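Local coordinates for GCN5-related N-acetyltransferase (Brucella melitensis biovar Abortus, PDB 4J3G), which probably transfers an acetyl group from acetyl-coenzyme A to an amine, perhaps the N-terminal alanine of a ribosomal protein, as a GNAT-family acetyltransferase, at residues A[29-42]-A[53-66]. Sequence-based numbering, arbitrary orientation.
Sequences ATEADLPALLAIYN and NETLVDLENRHQWL. With SO4 (sulfate ion), chain F.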
loop_
_atom_site.group_PDB
_atom_site.type_symbol
_atom_site.label_atom_id
_atom_site.label_comp_id
_atom_site.label_asym_id
_atom_site.label_seq_id
_atom_site.Cartn_x
_atom_site.Cartn_y
_atom_site.Cartn_z
ATOM N N ALA A 29 22.230 2.246 11.423
ATOM C CA ALA A 29 22.771 3.346 10.627
ATOM C C ALA A 29 22.924 4.600 11.469
ATOM O O ALA A 29 22.070 4.913 12.294
ATOM C CB ALA A 29 21.851 3.658 9.444
ATOM N N THR A 30 23.978 5.342 11.197
ATOM C CA THR A 30 24.177 6.656 11.815
ATOM C C THR A 30 24.193 7.702 10.722
ATOM O O THR A 30 24.230 7.371 9.540
ATOM C CB THR A 30 25.519 6.703 12.588
ATOM O OG1 THR A 30 26.604 6.528 11.660
ATOM C CG2 THR A 30 25.566 5.593 13.619
ATOM N N GLU A 31 24.236 8.961 11.133
ATOM C CA GLU A 31 24.319 10.076 10.222
ATOM C C GLU A 31 25.566 9.972 9.338
ATOM O O GLU A 31 25.527 10.352 8.183
ATOM C CB GLU A 31 24.317 11.388 11.014
ATOM C CG GLU A 31 24.050 12.635 10.181
ATOM C CD GLU A 31 22.586 12.808 9.767
ATOM O OE1 GLU A 31 21.744 11.939 10.052
ATOM O OE2 GLU A 31 22.285 13.834 9.126
ATOM N N ALA A 32 26.664 9.462 9.905
ATOM C CA ALA A 32 27.913 9.175 9.159
ATOM C C ALA A 32 27.767 8.251 7.949
ATOM O O ALA A 32 28.615 8.272 7.030
ATOM C CB ALA A 32 28.932 8.577 10.117
ATOM N N ASP A 33 26.730 7.417 7.965
ATOM C CA ASP A 33 26.512 6.415 6.921
ATOM C C ASP A 33 25.734 6.988 5.747
ATOM O O ASP A 33 25.563 6.320 4.717
ATOM C CB ASP A 33 25.725 5.236 7.477
ATOM C CG ASP A 33 26.526 4.391 8.485
ATOM O OD1 ASP A 33 27.754 4.183 8.320
ATOM O OD2 ASP A 33 25.882 3.874 9.405
ATOM N N LEU A 34 25.264 8.223 5.896
ATOM C CA LEU A 34 24.367 8.784 4.929
ATOM C C LEU A 34 24.952 8.833 3.488
ATOM O O LEU A 34 24.239 8.540 2.549
ATOM C CB LEU A 34 23.882 10.156 5.373
ATOM C CG LEU A 34 22.685 10.216 6.321
ATOM C CD1 LEU A 34 22.511 11.677 6.730
ATOM C CD2 LEU A 34 21.431 9.692 5.671
ATOM N N PRO A 35 26.252 9.213 3.307
ATOM C CA PRO A 35 26.757 9.165 1.909
ATOM C C PRO A 35 26.642 7.783 1.294
ATOM O O PRO A 35 26.280 7.659 0.123
ATOM C CB PRO A 35 28.225 9.576 2.056
ATOM C CG PRO A 35 28.214 10.505 3.221
ATOM C CD PRO A 35 27.216 9.919 4.195
ATOM N N ALA A 36 26.947 6.754 2.080
ATOM C CA ALA A 36 26.832 5.366 1.586
ATOM C C ALA A 36 25.373 4.973 1.255
ATOM O O ALA A 36 25.120 4.381 0.210
ATOM C CB ALA A 36 27.447 4.385 2.569
ATOM N N LEU A 37 24.441 5.347 2.118
ATOM C CA LEU A 37 23.035 5.062 1.911
ATOM C C LEU A 37 22.596 5.733 0.621
ATOM O O LEU A 37 21.943 5.104 -0.223
ATOM C CB LEU A 37 22.181 5.548 3.056
ATOM C CG LEU A 37 22.466 5.012 4.457
ATOM C CD1 LEU A 37 21.391 5.478 5.420
ATOM C CD2 LEU A 37 22.534 3.497 4.505
ATOM N N LEU A 38 22.987 7.002 0.448
ATOM C CA LEU A 38 22.617 7.720 -0.757
ATOM C C LEU A 38 23.087 7.001 -2.007
ATOM O O LEU A 38 22.330 6.908 -3.029
ATOM C CB LEU A 38 23.185 9.138 -0.714
ATOM C CG LEU A 38 22.952 10.027 -1.965
ATOM C CD1 LEU A 38 21.469 10.299 -2.134
ATOM C CD2 LEU A 38 23.754 11.313 -1.834
ATOM N N ALA A 39 24.359 6.573 -1.997
ATOM C CA ALA A 39 24.982 5.963 -3.171
ATOM C C ALA A 39 24.257 4.672 -3.544
ATOM O O ALA A 39 23.972 4.415 -4.702
ATOM C CB ALA A 39 26.464 5.688 -2.916
ATOM N N ILE A 40 23.910 3.897 -2.530
ATOM C CA ILE A 40 23.244 2.609 -2.740
ATOM C C ILE A 40 21.824 2.854 -3.238
ATOM O O ILE A 40 21.378 2.252 -4.194
ATOM C CB ILE A 40 23.267 1.773 -1.444
ATOM C CG1 ILE A 40 24.718 1.387 -1.130
ATOM C CG2 ILE A 40 22.379 0.508 -1.544
ATOM C CD1 ILE A 40 24.921 1.010 0.328
ATOM N N TYR A 41 21.132 3.775 -2.603
ATOM C CA TYR A 41 19.790 4.102 -3.024
ATOM C C TYR A 41 19.731 4.642 -4.466
ATOM O O TYR A 41 18.975 4.124 -5.304
ATOM C CB TYR A 41 19.200 5.095 -2.099
ATOM C CG TYR A 41 17.804 5.531 -2.487
ATOM C CD1 TYR A 41 16.703 4.806 -2.104
ATOM C CD2 TYR A 41 17.602 6.657 -3.269
ATOM C CE1 TYR A 41 15.409 5.213 -2.465
ATOM C CE2 TYR A 41 16.317 7.071 -3.627
ATOM C CZ TYR A 41 15.231 6.338 -3.212
ATOM O OH TYR A 41 13.967 6.705 -3.648
ATOM N N ASN A 42 20.552 5.647 -4.802
ATOM C CA ASN A 42 20.557 6.134 -6.189
ATOM C C ASN A 42 20.995 5.089 -7.248
ATOM O O ASN A 42 20.500 5.108 -8.379
ATOM C CB ASN A 42 21.411 7.402 -6.323
ATOM C CG ASN A 42 20.688 8.677 -5.885
ATOM O OD1 ASN A 42 19.449 8.784 -5.896
ATOM N ND2 ASN A 42 21.479 9.683 -5.570
ATOM N N ASN A 53 11.018 4.050 -8.239
ATOM C CA ASN A 53 11.199 5.484 -8.448
ATOM C C ASN A 53 12.300 5.628 -9.499
ATOM O O ASN A 53 13.180 4.779 -9.560
ATOM C CB ASN A 53 11.715 6.132 -7.170
ATOM C CG ASN A 53 10.629 6.363 -6.118
ATOM O OD1 ASN A 53 9.436 6.312 -6.394
ATOM N ND2 ASN A 53 11.063 6.661 -4.902
ATOM N N GLU A 54 12.233 6.661 -10.320
ATOM C CA GLU A 54 13.248 6.915 -11.354
ATOM C C GLU A 54 14.058 8.172 -11.031
ATOM O O GLU A 54 15.066 8.460 -11.693
ATOM C CB GLU A 54 12.595 7.002 -12.769
ATOM C CG GLU A 54 12.267 5.624 -13.319
ATOM C CD GLU A 54 11.410 5.594 -14.600
ATOM O OE1 GLU A 54 10.173 5.781 -14.507
ATOM O OE2 GLU A 54 11.950 5.276 -15.691
ATOM N N THR A 55 13.682 8.869 -9.966
ATOM C CA THR A 55 14.235 10.179 -9.692
ATOM C C THR A 55 15.368 10.082 -8.700
ATOM O O THR A 55 15.190 9.594 -7.600
ATOM C CB THR A 55 13.162 11.111 -9.132
ATOM O OG1 THR A 55 12.120 11.246 -10.095
ATOM C CG2 THR A 55 13.745 12.510 -8.843
ATOM N N LEU A 56 16.553 10.562 -9.083
ATOM C CA LEU A 56 17.699 10.595 -8.151
ATOM C C LEU A 56 17.449 11.603 -7.038
ATOM O O LEU A 56 16.837 12.664 -7.257
ATOM C CB LEU A 56 18.997 10.996 -8.878
ATOM C CG LEU A 56 19.696 9.911 -9.697
ATOM C CD1 LEU A 56 18.794 9.432 -10.816
ATOM C CD2 LEU A 56 21.038 10.387 -10.225
ATOM N N VAL A 57 17.979 11.300 -5.863
ATOM C CA VAL A 57 17.843 12.187 -4.696
ATOM C C VAL A 57 19.209 12.655 -4.205
ATOM O O VAL A 57 20.266 12.198 -4.681
ATOM C CB VAL A 57 17.023 11.537 -3.532
ATOM C CG1 VAL A 57 15.641 11.114 -4.004
ATOM C CG2 VAL A 57 17.762 10.366 -2.912
ATOM N N ASP A 58 19.180 13.582 -3.251
ATOM C CA ASP A 58 20.382 14.177 -2.693
ATOM C C ASP A 58 20.538 13.818 -1.226
ATOM O O ASP A 58 19.672 13.152 -0.623
ATOM C CB ASP A 58 20.402 15.697 -2.927
ATOM C CG ASP A 58 19.218 16.427 -2.310
ATOM O OD1 ASP A 58 18.514 15.897 -1.435
ATOM O OD2 ASP A 58 19.018 17.597 -2.659
ATOM N N LEU A 59 21.677 14.212 -0.664
ATOM C CA LEU A 59 22.023 13.826 0.675
ATOM C C LEU A 59 20.939 14.267 1.670
ATOM O O LEU A 59 20.555 13.476 2.562
ATOM C CB LEU A 59 23.384 14.406 1.053
ATOM C CG LEU A 59 24.027 13.761 2.273
ATOM C CD1 LEU A 59 24.414 12.308 2.025
ATOM C CD2 LEU A 59 25.280 14.567 2.646
ATOM N N GLU A 60 20.398 15.475 1.463
ATOM C CA GLU A 60 19.397 16.040 2.371
ATOM C C GLU A 60 18.143 15.171 2.397
ATOM O O GLU A 60 17.547 14.999 3.440
ATOM C CB GLU A 60 19.049 17.495 1.976
ATOM C CG GLU A 60 17.926 18.177 2.781
ATOM C CD GLU A 60 18.126 18.170 4.316
ATOM O OE1 GLU A 60 19.281 18.250 4.800
ATOM O OE2 GLU A 60 17.104 18.094 5.051
ATOM N N ASN A 61 17.735 14.669 1.229
ATOM C CA ASN A 61 16.603 13.755 1.113
ATOM C C ASN A 61 16.774 12.532 2.050
ATOM O O ASN A 61 15.885 12.179 2.807
ATOM C CB ASN A 61 16.448 13.306 -0.338
ATOM C CG ASN A 61 15.326 12.327 -0.537
ATOM O OD1 ASN A 61 15.464 11.116 -0.245
ATOM N ND2 ASN A 61 14.226 12.803 -1.118
ATOM N N ARG A 62 17.945 11.925 2.011
ATOM C CA ARG A 62 18.204 10.740 2.823
ATOM C C ARG A 62 18.345 11.099 4.297
ATOM O O ARG A 62 18.057 10.289 5.160
ATOM C CB ARG A 62 19.452 10.027 2.324
ATOM C CG ARG A 62 19.325 9.508 0.896
ATOM C CD ARG A 62 18.285 8.398 0.808
ATOM N NE ARG A 62 16.926 8.900 0.601
ATOM C CZ ARG A 62 15.839 8.160 0.693
ATOM N NH1 ARG A 62 14.656 8.694 0.467
ATOM N NH2 ARG A 62 15.932 6.885 1.008
ATOM N N HIS A 63 18.809 12.306 4.575
ATOM C CA HIS A 63 18.904 12.755 5.960
ATOM C C HIS A 63 17.486 12.825 6.578
ATOM O O HIS A 63 17.271 12.392 7.738
ATOM C CB HIS A 63 19.629 14.095 6.032
ATOM C CG HIS A 63 19.400 14.846 7.310
ATOM N ND1 HIS A 63 20.169 14.654 8.438
ATOM C CD2 HIS A 63 18.498 15.805 7.630
ATOM C CE1 HIS A 63 19.749 15.456 9.399
ATOM N NE2 HIS A 63 18.740 16.170 8.931
ATOM N N GLN A 64 16.544 13.403 5.837
ATOM C CA GLN A 64 15.149 13.476 6.289
ATOM C C GLN A 64 14.567 12.069 6.409
ATOM O O GLN A 64 13.845 11.768 7.364
ATOM C CB GLN A 64 14.273 14.319 5.349
ATOM C CG GLN A 64 14.710 15.783 5.267
ATOM C CD GLN A 64 13.892 16.591 4.289
ATOM O OE1 GLN A 64 12.777 16.198 3.918
ATOM N NE2 GLN A 64 14.436 17.739 3.858
ATOM N N TRP A 65 14.940 11.192 5.482
ATOM C CA TRP A 65 14.397 9.825 5.475
ATOM C C TRP A 65 14.846 9.073 6.726
ATOM O O TRP A 65 14.028 8.402 7.418
ATOM C CB TRP A 65 14.844 9.073 4.215
ATOM C CG TRP A 65 14.410 7.635 4.165
ATOM C CD1 TRP A 65 13.224 7.158 3.733
ATOM C CD2 TRP A 65 15.186 6.494 4.549
ATOM N NE1 TRP A 65 13.200 5.797 3.820
ATOM C CE2 TRP A 65 14.395 5.358 4.315
ATOM C CE3 TRP A 65 16.462 6.329 5.054
ATOM C CZ2 TRP A 65 14.835 4.068 4.619
ATOM C CZ3 TRP A 65 16.915 5.042 5.323
ATOM C CH2 TRP A 65 16.110 3.935 5.086
ATOM N N LEU A 66 16.127 9.223 7.047
ATOM C CA LEU A 66 16.704 8.537 8.214
ATOM C C LEU A 66 16.122 9.132 9.497
ATOM O O LEU A 66 15.802 8.409 10.430
ATOM C CB LEU A 66 18.224 8.674 8.217
ATOM C CG LEU A 66 18.986 7.989 9.369
ATOM C CD1 LEU A 66 18.739 6.500 9.423
ATOM C CD2 LEU A 66 20.455 8.264 9.241
HETATM S S SO4 F . 10.432 4.822 2.074
HETATM O O1 SO4 F . 9.802 3.625 1.462
HETATM O O2 SO4 F . 9.630 5.315 3.217
HETATM O O3 SO4 F . 11.783 4.416 2.525
HETATM O O4 SO4 F . 10.548 5.935 1.095
HETATM O O HOH W 1 19.096 11.941 9.777
HETATM O O HOH W 2 13.509 8.606 -5.727
#
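Asn-42 holds the extended run before helix 59-66 with two nearly straight hydrogen bonds to one residue: its OD1 accepts from Val-57 N (2.9 Å), and its ND2 donates to Val-57 O (2.9 Å), which lies in the amide plane. Water 2 joins Tyr-41 OH to Thr-55 O.

The guanidinium of Arg-62 stacks on Tyr-41, planes 20° apart, in a cation-pi contact with CZ 4.2 Å from the ring centroid. Bends at chi2 and chi3 turn the group over the ring, while Trp-65 CB covers its opposite face. NE and NH1 both donate to Asn-61 OD1, in the guanidinium plane, which should fix its rotation.

Apolar contacts fill the crossing. Leu-38, with CG anti to the backbone N (chi1 177°), splits its methyls between Val-57 CG2 (CD1, 3.8 Å) and Leu-59 CD1 (CD2, 4.0 Å); Leu-34 CD2 meets Leu-66 CD2 at 4.0 Å. At the exposed end, Glu-31 OE2 approaches His-63 ND1 at the ring edge, the modelled 2.4 Å being too short to take at face value, with the carboxylate turned nearly square to the ring; water 1 donates to both Glu-31 OE1 and His-63 O.

Helices 34-42 and 59-66, the first two of the GNAT fold, cross at 106°, and Leu-37 and Tyr-41 also pack on Tyr-88 of strand 84-93.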